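Local coordinates for ORC1-type DNA replication protein 2 (Aeropyrum pernix, PDB 1W5T) that takes part in regulating DNA replication, binding DNA and, through an AAA+ ATPase domain joined to a winged-helix domain, binding ATP, at residues I20-A31 / T67-R75; N52-I63 / I206-Y215. All blocks are in the same frame, centred on the assembly; numbering follows the deposited sequence.

Contacts 1 and 2 frame the same nucleotide, ANP, from different elements of the AAA+ core, their centres about 14 Å apart. Segment 52-63 leads out of a sheet strand into the phosphate-binding loop, and segment 67-75 belongs to the helix that follows, so the two contacts share one strand-loop-helix path; segments 20-31 and 206-215, far apart in sequence, both reach the adenine, through Val26 O and Tyr215 OH. They meet directly: Leu68 CD2 of the helix lies 3.6 Å from Leu212 CD1 of the strand, and Arg27 NH2 approaches Tyr215 CD2 to 3.4 Å. The bound magnesium ion lies about 7 Å from the side chain of Thr67.

Contact 1. Residues I20-A31 / T67-R75; sequences IPPELRVRRGEA and TLAKFTVKR. With ANP (phosphoaminophosphonic acid-adenylate ester), chain D.
Oxygen O1A of the ANP alpha-phosphate is gripped by two donors of Thr67, the backbone N and the hydroxyl OG1, each at 2.8 Å, while the CG2 methyl of the same threonine packs against Leu24 across the contact. With OG1 anti to the carbonyl carbon (chi1 -67°), the hydroxyl stands beside the backbone N, and both converge on one oxygen. Thr67 lies near the start of the helix that follows the P-loop of this AAA+ ATPase. Residues 20-27 run past that helix to the adenine, where Val26 O accepts a hydrogen bond from ANP N6 (2.9 Å) and Leu24 CD2 touches ANP N1 at 3.6 Å. Leu24 also serves the protein side: its CG sits over one face of the Phe71 ring in a CH-pi contact, 3.8 Å from the centroid and 13° off the normal. Ile20 CG2, Ala31 CB and the carbonyl oxygens of Pro21 and Pro22 gather at the edge of that ring. The guanidinium of Arg27 leads elsewhere, to a salt bridge with Glu219. Where the helices meet, Ala31 CB abuts Leu68 CD1 at 3.5 Å, and Leu68 O is gripped from opposite faces of its plane by Thr72 N and Thr72 OG1, the latter at 2.7 Å.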
loop_
_atom_site.group_PDB
_atom_site.type_symbol
_atom_site.label_atom_id
_atom_site.label_comp_id
_atom_site.label_asym_id
_atom_site.label_seq_id
_atom_site.Cartn_x
_atom_site.Cartn_y
_atom_site.Cartn_z
ATOM N N ILE A 20 -9.509 -6.132 11.238
ATOM C CA ILE A 20 -10.094 -6.581 9.972
ATOM C C ILE A 20 -11.590 -6.800 10.164
ATOM O O ILE A 20 -11.996 -7.574 11.028
ATOM C CB ILE A 20 -9.449 -7.928 9.535
ATOM C CG1 ILE A 20 -7.886 -7.845 9.598
ATOM C CG2 ILE A 20 -9.937 -8.323 8.143
ATOM C CD1 ILE A 20 -7.263 -6.892 8.527
ATOM N N PRO A 21 -12.422 -6.105 9.400
ATOM C CA PRO A 21 -13.861 -6.230 9.599
ATOM C C PRO A 21 -14.337 -7.633 9.225
ATOM O O PRO A 21 -13.652 -8.261 8.427
ATOM C CB PRO A 21 -14.451 -5.094 8.743
ATOM C CG PRO A 21 -13.385 -4.611 7.925
ATOM C CD PRO A 21 -12.082 -5.098 8.392
ATOM N N PRO A 22 -15.440 -8.128 9.810
ATOM C CA PRO A 22 -15.924 -9.500 9.509
ATOM C C PRO A 22 -16.390 -9.657 8.043
ATOM O O PRO A 22 -16.490 -10.769 7.568
ATOM C CB PRO A 22 -17.126 -9.690 10.447
ATOM C CG PRO A 22 -17.569 -8.296 10.841
ATOM C CD PRO A 22 -16.320 -7.410 10.750
ATOM N N GLU A 23 -16.685 -8.544 7.363
ATOM C CA GLU A 23 -17.077 -8.542 5.945
ATOM C C GLU A 23 -16.493 -7.333 5.272
ATOM O O GLU A 23 -16.249 -6.344 5.943
ATOM C CB GLU A 23 -18.608 -8.494 5.807
ATOM C CG GLU A 23 -19.231 -9.898 5.705
ATOM C CD GLU A 23 -20.597 -9.913 5.023
ATOM O OE1 GLU A 23 -21.222 -8.815 4.979
ATOM O OE2 GLU A 23 -21.046 -11.005 4.538
ATOM N N LEU A 24 -16.280 -7.376 3.966
ATOM C CA LEU A 24 -15.927 -6.145 3.234
ATOM C C LEU A 24 -17.125 -5.572 2.493
ATOM O O LEU A 24 -17.868 -6.303 1.860
ATOM C CB LEU A 24 -14.795 -6.357 2.238
ATOM C CG LEU A 24 -13.352 -6.551 2.733
ATOM C CD1 LEU A 24 -12.384 -6.596 1.544
ATOM C CD2 LEU A 24 -12.915 -5.534 3.730
ATOM N N ARG A 25 -17.292 -4.258 2.530
ATOM C CA ARG A 25 -18.409 -3.626 1.816
ATOM C C ARG A 25 -17.967 -2.763 0.627
ATOM O O ARG A 25 -18.783 -2.250 -0.154
ATOM C CB ARG A 25 -19.250 -2.788 2.792
ATOM C CG ARG A 25 -19.940 -3.600 3.868
ATOM C CD ARG A 25 -21.151 -2.928 4.419
ATOM N NE ARG A 25 -21.591 -3.557 5.672
ATOM C CZ ARG A 25 -22.116 -2.898 6.702
ATOM N NH1 ARG A 25 -22.265 -1.576 6.645
ATOM N NH2 ARG A 25 -22.497 -3.573 7.782
ATOM N N VAL A 26 -16.671 -2.573 0.546
ATOM C CA VAL A 26 -16.004 -1.935 -0.544
ATOM C C VAL A 26 -14.839 -2.876 -0.786
ATOM O O VAL A 26 -14.275 -3.401 0.162
ATOM C CB VAL A 26 -15.470 -0.535 -0.145
ATOM C CG1 VAL A 26 -14.809 0.143 -1.363
ATOM C CG2 VAL A 26 -16.595 0.356 0.447
ATOM N N ARG A 27 -14.501 -3.101 -2.054
ATOM C CA ARG A 27 -13.477 -4.078 -2.489
ATOM C C ARG A 27 -13.913 -5.569 -2.291
ATOM O O ARG A 27 -13.086 -6.514 -2.331
ATOM C CB ARG A 27 -12.089 -3.740 -1.892
ATOM C CG ARG A 27 -11.631 -2.262 -2.082
ATOM C CD ARG A 27 -11.573 -1.756 -3.578
ATOM N NE ARG A 27 -11.149 -0.351 -3.683
ATOM C CZ ARG A 27 -11.847 0.627 -4.279
ATOM N NH1 ARG A 27 -13.030 0.397 -4.863
ATOM N NH2 ARG A 27 -11.358 1.858 -4.286
ATOM N N ARG A 28 -15.212 -5.775 -2.084
ATOM C CA ARG A 28 -15.716 -7.105 -1.853
ATOM C C ARG A 28 -15.481 -7.974 -3.095
ATOM O O ARG A 28 -14.973 -9.101 -2.981
ATOM C CB ARG A 28 -17.191 -7.071 -1.440
ATOM C CG ARG A 28 -17.770 -8.417 -1.187
ATOM C CD ARG A 28 -19.225 -8.528 -1.546
ATOM N NE ARG A 28 -20.049 -7.774 -0.624
ATOM C CZ ARG A 28 -20.651 -6.585 -0.810
ATOM N NH1 ARG A 28 -21.328 -6.097 0.215
ATOM N NH2 ARG A 28 -20.613 -5.885 -1.951
ATOM N N GLY A 29 -15.806 -7.444 -4.272
ATOM C CA GLY A 29 -15.587 -8.161 -5.508
ATOM C C GLY A 29 -14.141 -8.509 -5.763
ATOM O O GLY A 29 -13.854 -9.643 -6.178
ATOM N N GLU A 30 -13.226 -7.573 -5.504
ATOM C CA GLU A 30 -11.825 -7.871 -5.674
ATOM C C GLU A 30 -11.361 -8.965 -4.738
ATOM O O GLU A 30 -10.568 -9.792 -5.138
ATOM C CB GLU A 30 -10.908 -6.636 -5.608
ATOM C CG GLU A 30 -11.521 -5.343 -5.104
ATOM C CD GLU A 30 -12.582 -4.743 -6.027
ATOM O OE1 GLU A 30 -12.216 -4.081 -7.022
ATOM O OE2 GLU A 30 -13.781 -4.911 -5.719
ATOM N N ALA A 31 -11.896 -8.990 -3.518
ATOM C CA ALA A 31 -11.573 -10.043 -2.559
ATOM C C ALA A 31 -12.105 -11.392 -2.996
ATOM O O ALA A 31 -11.444 -12.398 -2.793
ATOM C CB ALA A 31 -12.105 -9.707 -1.165
ATOM N N THR A 67 -5.330 -4.826 4.298
ATOM C CA THR A 67 -6.672 -5.309 4.631
ATOM C C THR A 67 -7.250 -6.258 3.590
ATOM O O THR A 67 -7.778 -7.274 3.942
ATOM C CB THR A 67 -7.623 -4.108 4.820
ATOM O OG1 THR A 67 -7.210 -3.395 5.978
ATOM C CG2 THR A 67 -9.078 -4.590 5.164
ATOM N N LEU A 68 -7.184 -5.895 2.319
ATOM C CA LEU A 68 -7.642 -6.794 1.258
ATOM C C LEU A 68 -6.900 -8.115 1.306
ATOM O O LEU A 68 -7.503 -9.170 1.152
ATOM C CB LEU A 68 -7.422 -6.178 -0.130
ATOM C CG LEU A 68 -7.952 -7.009 -1.322
ATOM C CD1 LEU A 68 -9.441 -7.401 -1.144
ATOM C CD2 LEU A 68 -7.697 -6.281 -2.674
ATOM N N ALA A 69 -5.585 -8.064 1.494
ATOM C CA ALA A 69 -4.800 -9.284 1.422
ATOM C C ALA A 69 -5.182 -10.192 2.593
ATOM O O ALA A 69 -5.390 -11.383 2.403
ATOM C CB ALA A 69 -3.283 -8.961 1.423
ATOM N N LYS A 70 -5.309 -9.623 3.797
ATOM C CA LYS A 70 -5.608 -10.459 4.943
ATOM C C LYS A 70 -7.025 -10.927 4.904
ATOM O O LYS A 70 -7.289 -12.071 5.221
ATOM C CB LYS A 70 -5.360 -9.773 6.262
ATOM C CG LYS A 70 -3.944 -9.573 6.597
ATOM C CD LYS A 70 -3.873 -8.686 7.828
ATOM C CE LYS A 70 -2.582 -8.931 8.579
ATOM N NZ LYS A 70 -2.380 -7.797 9.496
ATOM N N PHE A 71 -7.944 -10.070 4.489
ATOM C CA PHE A 71 -9.317 -10.517 4.406
ATOM C C PHE A 71 -9.456 -11.683 3.426
ATOM O O PHE A 71 -10.182 -12.614 3.711
ATOM C CB PHE A 71 -10.259 -9.364 4.044
ATOM C CG PHE A 71 -11.703 -9.769 3.962
ATOM C CD1 PHE A 71 -12.497 -9.770 5.095
ATOM C CD2 PHE A 71 -12.291 -10.103 2.721
ATOM C CE1 PHE A 71 -13.855 -10.142 5.017
ATOM C CE2 PHE A 71 -13.657 -10.436 2.625
ATOM C CZ PHE A 71 -14.429 -10.494 3.781
ATOM N N THR A 72 -8.762 -11.604 2.281
ATOM C CA THR A 72 -8.866 -12.595 1.211
ATOM C C THR A 72 -8.427 -13.991 1.672
ATOM O O THR A 72 -9.090 -15.018 1.406
ATOM C CB THR A 72 -7.973 -12.138 0.062
ATOM O OG1 THR A 72 -8.591 -11.021 -0.561
ATOM C CG2 THR A 72 -7.918 -13.178 -1.013
ATOM N N VAL A 73 -7.286 -14.005 2.357
ATOM C CA VAL A 73 -6.706 -15.217 2.848
ATOM C C VAL A 73 -7.653 -15.821 3.889
ATOM O O VAL A 73 -7.890 -17.052 3.923
ATOM C CB VAL A 73 -5.291 -14.940 3.409
ATOM C CG1 VAL A 73 -4.786 -16.128 4.200
ATOM C CG2 VAL A 73 -4.332 -14.589 2.223
ATOM N N LYS A 74 -8.233 -14.944 4.699
ATOM C CA LYS A 74 -9.241 -15.358 5.661
ATOM C C LYS A 74 -10.394 -16.067 4.948
ATOM O O LYS A 74 -10.762 -17.181 5.338
ATOM C CB LYS A 74 -9.717 -14.179 6.524
ATOM C CG LYS A 74 -10.606 -14.558 7.698
ATOM C CD LYS A 74 -11.014 -13.302 8.522
ATOM C CE LYS A 74 -12.220 -12.510 7.908
ATOM N NZ LYS A 74 -12.366 -11.068 8.386
ATOM N N ARG A 75 -10.914 -15.464 3.887
ATOM C CA ARG A 75 -11.945 -16.120 3.059
ATOM C C ARG A 75 -11.532 -17.436 2.421
ATOM O O ARG A 75 -12.306 -18.371 2.414
ATOM C CB ARG A 75 -12.509 -15.148 2.002
ATOM C CG ARG A 75 -13.303 -14.007 2.677
ATOM C CD ARG A 75 -14.625 -14.457 3.274
ATOM N NE ARG A 75 -15.478 -14.967 2.205
ATOM C CZ ARG A 75 -15.828 -16.240 1.928
ATOM N NH1 ARG A 75 -15.469 -17.286 2.683
ATOM N NH2 ARG A 75 -16.592 -16.434 0.848
HETATM P PG ANP D . -0.189 1.835 3.623
HETATM O O1G ANP D . 0.321 2.702 4.850
HETATM O O2G ANP D . 0.534 0.419 3.690
HETATM O O3G ANP D . 0.060 2.532 2.218
HETATM P PB ANP D . -2.680 0.257 3.147
HETATM O O1B ANP D . -2.011 -1.163 3.333
HETATM O O2B ANP D . -2.836 0.541 1.623
HETATM N N3B ANP D . -1.850 1.526 3.937
HETATM P PA ANP D . -4.713 -0.593 4.997
HETATM O O1A ANP D . -5.204 -2.031 4.495
HETATM O O2A ANP D . -3.653 -0.785 6.158
HETATM O O3A ANP D . -4.179 0.321 3.777
HETATM O "O5'" ANP D . -5.993 0.284 5.441
HETATM C "C5'" ANP D . -6.061 1.545 6.127
HETATM C "C4'" ANP D . -7.247 1.440 7.090
HETATM O "O4'" ANP D . -8.484 1.427 6.366
HETATM C "C3'" ANP D . -7.263 0.130 7.874
HETATM O "O3'" ANP D . -7.819 0.386 9.133
HETATM C "C2'" ANP D . -8.211 -0.780 7.104
HETATM O "O2'" ANP D . -8.817 -1.837 7.847
HETATM C "C1'" ANP D . -9.232 0.230 6.599
HETATM N N9 ANP D . -9.741 -0.172 5.293
HETATM C C8 ANP D . -9.088 0.004 4.087
HETATM N N7 ANP D . -9.814 -0.470 3.045
HETATM C C5 ANP D . -10.974 -0.929 3.537
HETATM C C6 ANP D . -12.250 -1.576 3.090
HETATM N N6 ANP D . -12.510 -1.853 1.780
HETATM N N1 ANP D . -13.181 -1.928 4.019
HETATM C C2 ANP D . -13.027 -1.707 5.315
HETATM N N3 ANP D . -11.915 -1.145 5.852
HETATM C C4 ANP D . -10.871 -0.737 4.979
#

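Contact 2. Residues N52-I63 / I206-Y215; sequences NMIYGSIGRVGI and IGFKLHLPAY. With ANP (phosphoaminophosphonic acid-adenylate ester), chain D.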
loop_
_atom_site.group_PDB
_atom_site.type_symbol
_atom_site.label_atom_id
_atom_site.label_comp_id
_atom_site.label_asym_id
_atom_site.label_seq_id
_atom_site.Cartn_x
_atom_site.Cartn_y
_atom_site.Cartn_z
ATOM N N ASN A 52 -0.195 -14.390 -6.584
ATOM C CA ASN A 52 -0.888 -13.175 -7.040
ATOM C C ASN A 52 -0.368 -11.908 -6.344
ATOM O O ASN A 52 0.299 -11.976 -5.340
ATOM C CB ASN A 52 -2.400 -13.320 -6.859
ATOM C CG ASN A 52 -2.981 -14.529 -7.606
ATOM O OD1 ASN A 52 -2.749 -14.707 -8.792
ATOM N ND2 ASN A 52 -3.769 -15.338 -6.903
ATOM N N MET A 53 -0.665 -10.747 -6.879
ATOM C CA MET A 53 -0.180 -9.544 -6.275
ATOM C C MET A 53 -1.269 -8.493 -6.161
ATOM O O MET A 53 -2.113 -8.364 -7.052
ATOM C CB MET A 53 1.005 -8.985 -7.064
ATOM C CG MET A 53 1.530 -7.647 -6.524
ATOM S SD MET A 53 2.954 -6.951 -7.390
ATOM C CE MET A 53 4.247 -7.896 -6.672
ATOM N N ILE A 54 -1.188 -7.715 -5.085
ATOM C CA ILE A 54 -1.969 -6.503 -4.853
ATOM C C ILE A 54 -0.983 -5.380 -4.795
ATOM O O ILE A 54 0.010 -5.490 -4.075
ATOM C CB ILE A 54 -2.684 -6.589 -3.478
ATOM C CG1 ILE A 54 -3.751 -7.704 -3.469
ATOM C CG2 ILE A 54 -3.262 -5.209 -3.090
ATOM C CD1 ILE A 54 -4.385 -8.074 -2.035
ATOM N N TYR A 55 -1.224 -4.314 -5.547
ATOM C CA TYR A 55 -0.468 -3.065 -5.384
ATOM C C TYR A 55 -1.421 -1.864 -5.363
ATOM O O TYR A 55 -2.570 -1.950 -5.780
ATOM C CB TYR A 55 0.643 -2.902 -6.471
ATOM C CG TYR A 55 0.143 -2.855 -7.927
ATOM C CD1 TYR A 55 0.073 -1.643 -8.634
ATOM C CD2 TYR A 55 -0.257 -4.029 -8.590
ATOM C CE1 TYR A 55 -0.373 -1.601 -9.987
ATOM C CE2 TYR A 55 -0.687 -4.000 -9.935
ATOM C CZ TYR A 55 -0.742 -2.775 -10.605
ATOM O OH TYR A 55 -1.179 -2.765 -11.882
ATOM N N GLY A 56 -0.943 -0.739 -4.856
ATOM C CA GLY A 56 -1.739 0.473 -4.803
ATOM C C GLY A 56 -1.267 1.582 -5.714
ATOM O O GLY A 56 -0.242 1.475 -6.377
ATOM N N SER A 57 -2.029 2.665 -5.771
ATOM C CA SER A 57 -1.598 3.816 -6.547
ATOM C C SER A 57 -0.312 4.354 -5.972
ATOM O O SER A 57 -0.014 4.203 -4.767
ATOM C CB SER A 57 -2.667 4.870 -6.615
ATOM O OG SER A 57 -3.803 4.302 -7.231
ATOM N N ILE A 58 0.491 4.917 -6.852
ATOM C CA ILE A 58 1.807 5.389 -6.466
ATOM C C ILE A 58 1.745 6.617 -5.521
ATOM O O ILE A 58 1.099 7.624 -5.804
ATOM C CB ILE A 58 2.639 5.667 -7.744
ATOM C CG1 ILE A 58 4.075 6.004 -7.390
ATOM C CG2 ILE A 58 2.024 6.782 -8.564
ATOM C CD1 ILE A 58 5.063 5.314 -8.266
ATOM N N GLY A 59 2.433 6.517 -4.393
ATOM C CA GLY A 59 2.373 7.530 -3.358
ATOM C C GLY A 59 1.132 7.540 -2.472
ATOM O O GLY A 59 1.125 8.307 -1.551
ATOM N N ARG A 60 0.102 6.736 -2.737
ATOM C CA ARG A 60 -1.106 6.699 -1.897
ATOM C C ARG A 60 -0.945 5.695 -0.769
ATOM O O ARG A 60 -0.388 4.603 -0.979
ATOM C CB ARG A 60 -2.374 6.357 -2.705
ATOM C CG ARG A 60 -2.701 7.327 -3.839
ATOM C CD ARG A 60 -2.890 8.822 -3.399
ATOM N NE ARG A 60 -3.392 9.615 -4.520
ATOM C CZ ARG A 60 -4.496 10.338 -4.519
ATOM N NH1 ARG A 60 -4.843 10.999 -5.633
ATOM N NH2 ARG A 60 -5.240 10.425 -3.417
ATOM N N VAL A 61 -1.408 6.070 0.429
ATOM C CA VAL A 61 -1.378 5.188 1.606
ATOM C C VAL A 61 -2.769 5.041 2.254
ATOM O O VAL A 61 -3.626 5.924 2.136
ATOM C CB VAL A 61 -0.316 5.642 2.676
ATOM C CG1 VAL A 61 1.088 5.757 2.091
ATOM C CG2 VAL A 61 -0.680 6.983 3.309
ATOM N N GLY A 62 -3.013 3.911 2.915
ATOM C CA GLY A 62 -4.253 3.694 3.642
ATOM C C GLY A 62 -5.423 3.362 2.733
ATOM O O GLY A 62 -6.571 3.703 3.013
ATOM N N ILE A 63 -5.128 2.680 1.636
ATOM C CA ILE A 63 -6.132 2.359 0.627
ATOM C C ILE A 63 -6.496 0.865 0.551
ATOM O O ILE A 63 -7.106 0.413 -0.433
ATOM C CB ILE A 63 -5.702 2.877 -0.755
ATOM C CG1 ILE A 63 -4.332 2.302 -1.132
ATOM C CG2 ILE A 63 -5.655 4.407 -0.737
ATOM C CD1 ILE A 63 -3.752 2.898 -2.395
ATOM N N ILE A 206 3.337 -14.581 -11.726
ATOM C CA ILE A 206 2.211 -13.866 -11.123
ATOM C C ILE A 206 1.001 -13.917 -12.019
ATOM O O ILE A 206 0.999 -13.341 -13.093
ATOM C CB ILE A 206 2.568 -12.388 -10.787
ATOM C CG1 ILE A 206 3.821 -12.335 -9.932
ATOM C CG2 ILE A 206 1.410 -11.728 -10.039
ATOM C CD1 ILE A 206 4.333 -10.938 -9.688
ATOM N N GLY A 207 -0.025 -14.622 -11.586
ATOM C CA GLY A 207 -1.156 -14.858 -12.457
ATOM C C GLY A 207 -2.123 -13.697 -12.523
ATOM O O GLY A 207 -2.719 -13.445 -13.565
ATOM N N PHE A 208 -2.289 -13.002 -11.409
ATOM C CA PHE A 208 -3.301 -11.959 -11.286
ATOM C C PHE A 208 -2.752 -10.808 -10.466
ATOM O O PHE A 208 -2.247 -10.989 -9.344
ATOM C CB PHE A 208 -4.573 -12.535 -10.684
ATOM C CG PHE A 208 -5.777 -11.629 -10.777
ATOM C CD1 PHE A 208 -6.133 -11.023 -11.982
ATOM C CD2 PHE A 208 -6.561 -11.383 -9.656
ATOM C CE1 PHE A 208 -7.250 -10.181 -12.055
ATOM C CE2 PHE A 208 -7.697 -10.563 -9.729
ATOM C CZ PHE A 208 -8.034 -9.959 -10.921
ATOM N N LYS A 209 -2.847 -9.624 -11.056
ATOM C CA LYS A 209 -2.318 -8.397 -10.499
ATOM C C LYS A 209 -3.528 -7.530 -10.253
ATOM O O LYS A 209 -4.370 -7.336 -11.134
ATOM C CB LYS A 209 -1.348 -7.713 -11.461
ATOM C CG LYS A 209 -0.028 -8.376 -11.552
ATOM C CD LYS A 209 0.646 -8.100 -12.889
ATOM C CE LYS A 209 1.763 -9.087 -13.164
ATOM N NZ LYS A 209 2.416 -8.828 -14.463
ATOM N N LEU A 210 -3.618 -7.003 -9.051
ATOM C CA LEU A 210 -4.755 -6.195 -8.683
ATOM C C LEU A 210 -4.309 -4.809 -8.188
ATOM O O LEU A 210 -3.575 -4.678 -7.186
ATOM C CB LEU A 210 -5.552 -6.944 -7.600
ATOM C CG LEU A 210 -6.975 -6.517 -7.336
ATOM C CD1 LEU A 210 -7.730 -6.181 -8.663
ATOM C CD2 LEU A 210 -7.655 -7.671 -6.589
ATOM N N HIS A 211 -4.752 -3.769 -8.885
ATOM C CA HIS A 211 -4.389 -2.406 -8.556
ATOM C C HIS A 211 -5.485 -1.746 -7.714
ATOM O O HIS A 211 -6.617 -1.608 -8.142
ATOM C CB HIS A 211 -4.126 -1.644 -9.856
ATOM C CG HIS A 211 -3.886 -0.169 -9.688
ATOM N ND1 HIS A 211 -4.739 0.783 -10.204
ATOM C CD2 HIS A 211 -2.900 0.513 -9.071
ATOM C CE1 HIS A 211 -4.284 1.985 -9.910
ATOM N NE2 HIS A 211 -3.175 1.848 -9.210
ATOM N N LEU A 212 -5.145 -1.355 -6.495
ATOM C CA LEU A 212 -6.100 -0.674 -5.605
ATOM C C LEU A 212 -5.958 0.843 -5.727
ATOM O O LEU A 212 -4.892 1.378 -5.437
ATOM C CB LEU A 212 -5.837 -1.073 -4.167
ATOM C CG LEU A 212 -6.732 -2.126 -3.505
ATOM C CD1 LEU A 212 -7.370 -3.153 -4.436
ATOM C CD2 LEU A 212 -6.035 -2.791 -2.351
ATOM N N PRO A 213 -6.990 1.550 -6.165
ATOM C CA PRO A 213 -6.875 2.999 -6.214
ATOM C C PRO A 213 -7.329 3.575 -4.848
ATOM O O PRO A 213 -7.923 2.875 -4.009
ATOM C CB PRO A 213 -7.892 3.397 -7.304
ATOM C CG PRO A 213 -9.057 2.403 -7.073
ATOM C CD PRO A 213 -8.318 1.082 -6.617
ATOM N N ALA A 214 -7.088 4.871 -4.682
ATOM C CA ALA A 214 -7.545 5.591 -3.542
ATOM C C ALA A 214 -9.077 5.680 -3.567
ATOM O O ALA A 214 -9.689 5.652 -4.623
ATOM C CB ALA A 214 -6.893 7.002 -3.526
ATOM N N TYR A 215 -9.662 5.802 -2.376
ATOM C CA TYR A 215 -11.104 5.773 -2.189
ATOM C C TYR A 215 -11.847 7.075 -2.503
ATOM O O TYR A 215 -11.459 8.195 -2.084
ATOM C CB TYR A 215 -11.411 5.346 -0.740
ATOM C CG TYR A 215 -11.068 3.907 -0.415
ATOM C CD1 TYR A 215 -10.079 3.603 0.539
ATOM C CD2 TYR A 215 -11.755 2.838 -1.048
ATOM C CE1 TYR A 215 -9.775 2.277 0.853
ATOM C CE2 TYR A 215 -11.441 1.493 -0.742
ATOM C CZ TYR A 215 -10.455 1.230 0.192
ATOM O OH TYR A 215 -10.178 -0.065 0.482
HETATM P PG ANP D . -0.189 1.835 3.623
HETATM O O1G ANP D . 0.321 2.702 4.850
HETATM O O2G ANP D . 0.534 0.419 3.690
HETATM O O3G ANP D . 0.060 2.532 2.218
HETATM P PB ANP D . -2.680 0.257 3.147
HETATM O O1B ANP D . -2.011 -1.163 3.333
HETATM O O2B ANP D . -2.836 0.541 1.623
HETATM N N3B ANP D . -1.850 1.526 3.937
HETATM P PA ANP D . -4.713 -0.593 4.997
HETATM O O1A ANP D . -5.204 -2.031 4.495
HETATM O O2A ANP D . -3.653 -0.785 6.158
HETATM O O3A ANP D . -4.179 0.321 3.777
HETATM O "O5'" ANP D . -5.993 0.284 5.441
HETATM C "C5'" ANP D . -6.061 1.545 6.127
HETATM C "C4'" ANP D . -7.247 1.440 7.090
HETATM O "O4'" ANP D . -8.484 1.427 6.366
HETATM C "C3'" ANP D . -7.263 0.130 7.874
HETATM O "O3'" ANP D . -7.819 0.386 9.133
HETATM C "C2'" ANP D . -8.211 -0.780 7.104
HETATM O "O2'" ANP D . -8.817 -1.837 7.847
HETATM C "C1'" ANP D . -9.232 0.230 6.599
HETATM N N9 ANP D . -9.741 -0.172 5.293
HETATM C C8 ANP D . -9.088 0.004 4.087
HETATM N N7 ANP D . -9.814 -0.470 3.045
HETATM C C5 ANP D . -10.974 -0.929 3.537
HETATM C C6 ANP D . -12.250 -1.576 3.090
HETATM N N6 ANP D . -12.510 -1.853 1.780
HETATM N N1 ANP D . -13.181 -1.928 4.019
HETATM C C2 ANP D . -13.027 -1.707 5.315
HETATM N N3 ANP D . -11.915 -1.145 5.852
HETATM C C4 ANP D . -10.871 -0.737 4.979
HETATM O O HOH W 1 -6.146 6.257 -6.864
HETATM O O HOH W 2 -8.782 0.730 -2.657
#
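Strands 52-56 and 206-212 run parallel, their axes 4.6 Å apart at the closest and inclined by 23°. Met53 N and Tyr55 N donate to Phe208 O and Leu210 O, while Met53 O and Tyr55 O receive Leu210 N and Leu212 N. The last of these, Leu212 N to Tyr55 O, is short at 2.7 Å; one step on, the bond from Ser57 N to Leu212 O is weak. Ile54, Leu210 and Leu212 share one face of the sheet, where helix 65-82 packs on Ile54 and Leu212. On the other face Tyr55 holds its ring between backbone N and carbonyl carbon (chi1 61°), which lays it across the neighbouring strand. His211 CB then stands over the ring, 4.0 Å from its centroid, the imidazole plane is turned 40° to it, and Lys209 CB meets the edge. Putting an alanine at Tyr55 would probably leave His211 CB without the aromatic face it rests on and its imidazole freer to turn. Beyond the strands, Ile63 CG2 presses on Ala214 CA at 3.6 Å, and Ala214 CB lies over one face of the Arg60 guanidinium. A water donates to both Ile63 O and Pro213 O, tying the two loops together; another accepts from Ala214 N and hydrogen-bonds Ser57 OG. These loops reach ANP at separate points: Ile63 N binds O2B at 3.1 Å, whereas Tyr215 OH donates to adenine N7 at 2.6 Å. Such a strand running into a P-loop, beside a parallel edge strand followed by a loop that supplies a nucleotide contact, belongs to the AAA+ core, with 51-56 between 180-186 and 206-212 in its five-stranded sheet.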